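Local coordinates for protein TRAS1 ORF2p (Bombyx mori, PDB 1WDU) that forms the N-terminal endonuclease domain of a telomere-specific non-LTR retrotransposon protein and probably nicks target DNA, as related DNase I-like nucleases do, at residues 20-25 / 46-51. The protein carries 1 engineered substitution. Residues are numbered along the deposited sequence; the frame is centred on the assembly and turned at random.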
loop_
_atom_site.group_PDB
_atom_site.type_symbol
_atom_site.label_atom_id
_atom_site.label_comp_id
_atom_site.label_asym_id
_atom_site.label_seq_id
_atom_site.Cartn_x
_atom_site.Cartn_y
_atom_site.Cartn_z
ATOM N N TYR A 20 -14.564 -6.034 0.566
ATOM C CA TYR A 20 -13.238 -6.569 0.281
ATOM C C TYR A 20 -12.274 -5.847 1.214
ATOM O O TYR A 20 -11.971 -4.677 1.006
ATOM C CB TYR A 20 -12.833 -6.294 -1.164
ATOM C CG TYR A 20 -13.477 -7.211 -2.167
ATOM C CD1 TYR A 20 -14.744 -6.938 -2.683
ATOM C CD2 TYR A 20 -12.830 -8.376 -2.583
ATOM C CE1 TYR A 20 -15.351 -7.807 -3.591
ATOM C CE2 TYR A 20 -13.425 -9.250 -3.484
ATOM C CZ TYR A 20 -14.684 -8.962 -3.984
ATOM O OH TYR A 20 -15.277 -9.832 -4.869
ATOM N N ARG A 21 -11.804 -6.535 2.247
ATOM C CA ARG A 21 -10.884 -5.920 3.194
ATOM C C ARG A 21 -9.439 -5.937 2.698
ATOM O O ARG A 21 -8.957 -6.944 2.167
ATOM C CB ARG A 21 -10.972 -6.622 4.550
ATOM C CG ARG A 21 -12.353 -6.582 5.180
ATOM C CD ARG A 21 -12.321 -7.082 6.620
ATOM N NE ARG A 21 -13.620 -6.944 7.278
ATOM C CZ ARG A 21 -14.703 -7.645 6.954
ATOM N NH1 ARG A 21 -14.650 -8.544 5.976
ATOM N NH2 ARG A 21 -15.840 -7.448 7.609
ATOM N N VAL A 22 -8.753 -4.814 2.879
ATOM C CA VAL A 22 -7.362 -4.691 2.455
ATOM C C VAL A 22 -6.415 -4.420 3.626
ATOM O O VAL A 22 -6.702 -3.588 4.490
ATOM C CB VAL A 22 -7.187 -3.534 1.441
ATOM C CG1 VAL A 22 -5.714 -3.426 1.016
ATOM C CG2 VAL A 22 -8.086 -3.754 0.230
ATOM N N LEU A 23 -5.279 -5.113 3.642
ATOM C CA LEU A 23 -4.272 -4.906 4.686
ATOM C C LEU A 23 -3.057 -4.174 4.094
ATOM O O LEU A 23 -2.635 -4.474 2.984
ATOM C CB LEU A 23 -3.809 -6.252 5.266
ATOM C CG LEU A 23 -4.859 -7.220 5.829
ATOM C CD1 LEU A 23 -4.154 -8.472 6.333
ATOM C CD2 LEU A 23 -5.649 -6.555 6.960
ATOM N N GLN A 24 -2.506 -3.207 4.820
ATOM C CA GLN A 24 -1.322 -2.491 4.346
ATOM C C GLN A 24 -0.264 -2.613 5.440
ATOM O O GLN A 24 -0.505 -2.209 6.572
ATOM C CB GLN A 24 -1.620 -1.007 4.087
ATOM C CG GLN A 24 -0.435 -0.241 3.471
ATOM C CD GLN A 24 -0.741 1.230 3.228
ATOM O OE1 GLN A 24 -1.734 1.562 2.583
ATOM N NE2 GLN A 24 0.116 2.121 3.743
ATOM N N ALA A 25 0.903 -3.159 5.109
ATOM C CA ALA A 25 1.942 -3.321 6.119
ATOM C C ALA A 25 3.360 -3.466 5.595
ATOM O O ALA A 25 3.607 -4.119 4.578
ATOM C CB ALA A 25 1.612 -4.524 7.007
ATOM N N ALA A 46 -9.282 -11.138 5.047
ATOM C CA ALA A 46 -8.889 -10.093 4.117
ATOM C C ALA A 46 -8.775 -10.651 2.704
ATOM O O ALA A 46 -8.463 -11.823 2.511
ATOM C CB ALA A 46 -7.564 -9.490 4.550
ATOM N N ALA A 47 -9.038 -9.811 1.714
ATOM C CA ALA A 47 -8.939 -10.235 0.329
ATOM C C ALA A 47 -7.598 -9.812 -0.252
ATOM O O ALA A 47 -7.035 -10.507 -1.094
ATOM C CB ALA A 47 -10.067 -9.621 -0.490
ATOM N N ILE A 48 -7.086 -8.677 0.230
ATOM C CA ILE A 48 -5.838 -8.107 -0.269
ATOM C C ILE A 48 -4.864 -7.621 0.810
ATOM O O ILE A 48 -5.256 -7.215 1.910
ATOM C CB ILE A 48 -6.129 -6.877 -1.176
ATOM C CG1 ILE A 48 -7.078 -7.260 -2.323
ATOM C CG2 ILE A 48 -4.816 -6.297 -1.714
ATOM C CD1 ILE A 48 -6.431 -8.080 -3.405
ATOM N N ALA A 49 -3.582 -7.657 0.472
ATOM C CA ALA A 49 -2.552 -7.150 1.358
ATOM C C ALA A 49 -1.573 -6.350 0.491
ATOM O O ALA A 49 -1.071 -6.856 -0.517
ATOM C CB ALA A 49 -1.836 -8.290 2.063
ATOM N N LEU A 50 -1.358 -5.087 0.855
ATOM C CA LEU A 50 -0.412 -4.217 0.151
ATOM C C LEU A 50 0.820 -4.226 1.054
ATOM O O LEU A 50 0.852 -3.573 2.100
ATOM C CB LEU A 50 -0.983 -2.806 0.001
ATOM C CG LEU A 50 -2.350 -2.720 -0.708
ATOM C CD1 LEU A 50 -2.820 -1.277 -0.724
ATOM C CD2 LEU A 50 -2.263 -3.262 -2.118
ATOM N N ILE A 51 1.826 -4.987 0.634
ATOM C CA ILE A 51 3.046 -5.189 1.400
ATOM C C ILE A 51 4.283 -4.429 0.952
ATOM O O ILE A 51 4.439 -4.101 -0.223
ATOM C CB ILE A 51 3.433 -6.684 1.376
ATOM C CG1 ILE A 51 2.229 -7.547 1.742
ATOM C CG2 ILE A 51 4.583 -6.947 2.338
ATOM C CD1 ILE A 51 2.416 -9.012 1.360
#
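L23 and A49 pair at the middle of two neighbouring parallel strands, 20-25 and 48-51, whose axes approach to 4.4 Å at 18°. Together with helix 31-44 they form the opening beta-alpha-beta unit of the four-layered alpha/beta sandwich of this endonuclease of the DNase I-like clan. Four backbone hydrogen bonds set the parallel register: I48 N to R21 O, L23 N to I48 O at 2.7 Å, L50 N to L23 O, and A25 N to L50 O. R21 O accepts two donors, both in its carbonyl plane, I48 N at 3.2 Å and the additional A47 N at 2.9 Å. V22, I48, Q24 and L50 share one face of the sheet. With V22 CG1 anti to the backbone N (chi1 180°), that methyl comes 3.8 Å from L50 CG, while CG2 packs beside I48 CB at 3.9 Å. Q24 OE1 is hydrogen-bonded to T210 OG1, outside the two strands. On the face covered by helix 31-44, L23 sits against L37 and A41, and its CG also meets A46 CB at 3.8 Å. Strand 237-241 flanks 20-25 on its other edge. A47 CB meets the ring edge of Y20 near its plane, 3.7 Å from CD2.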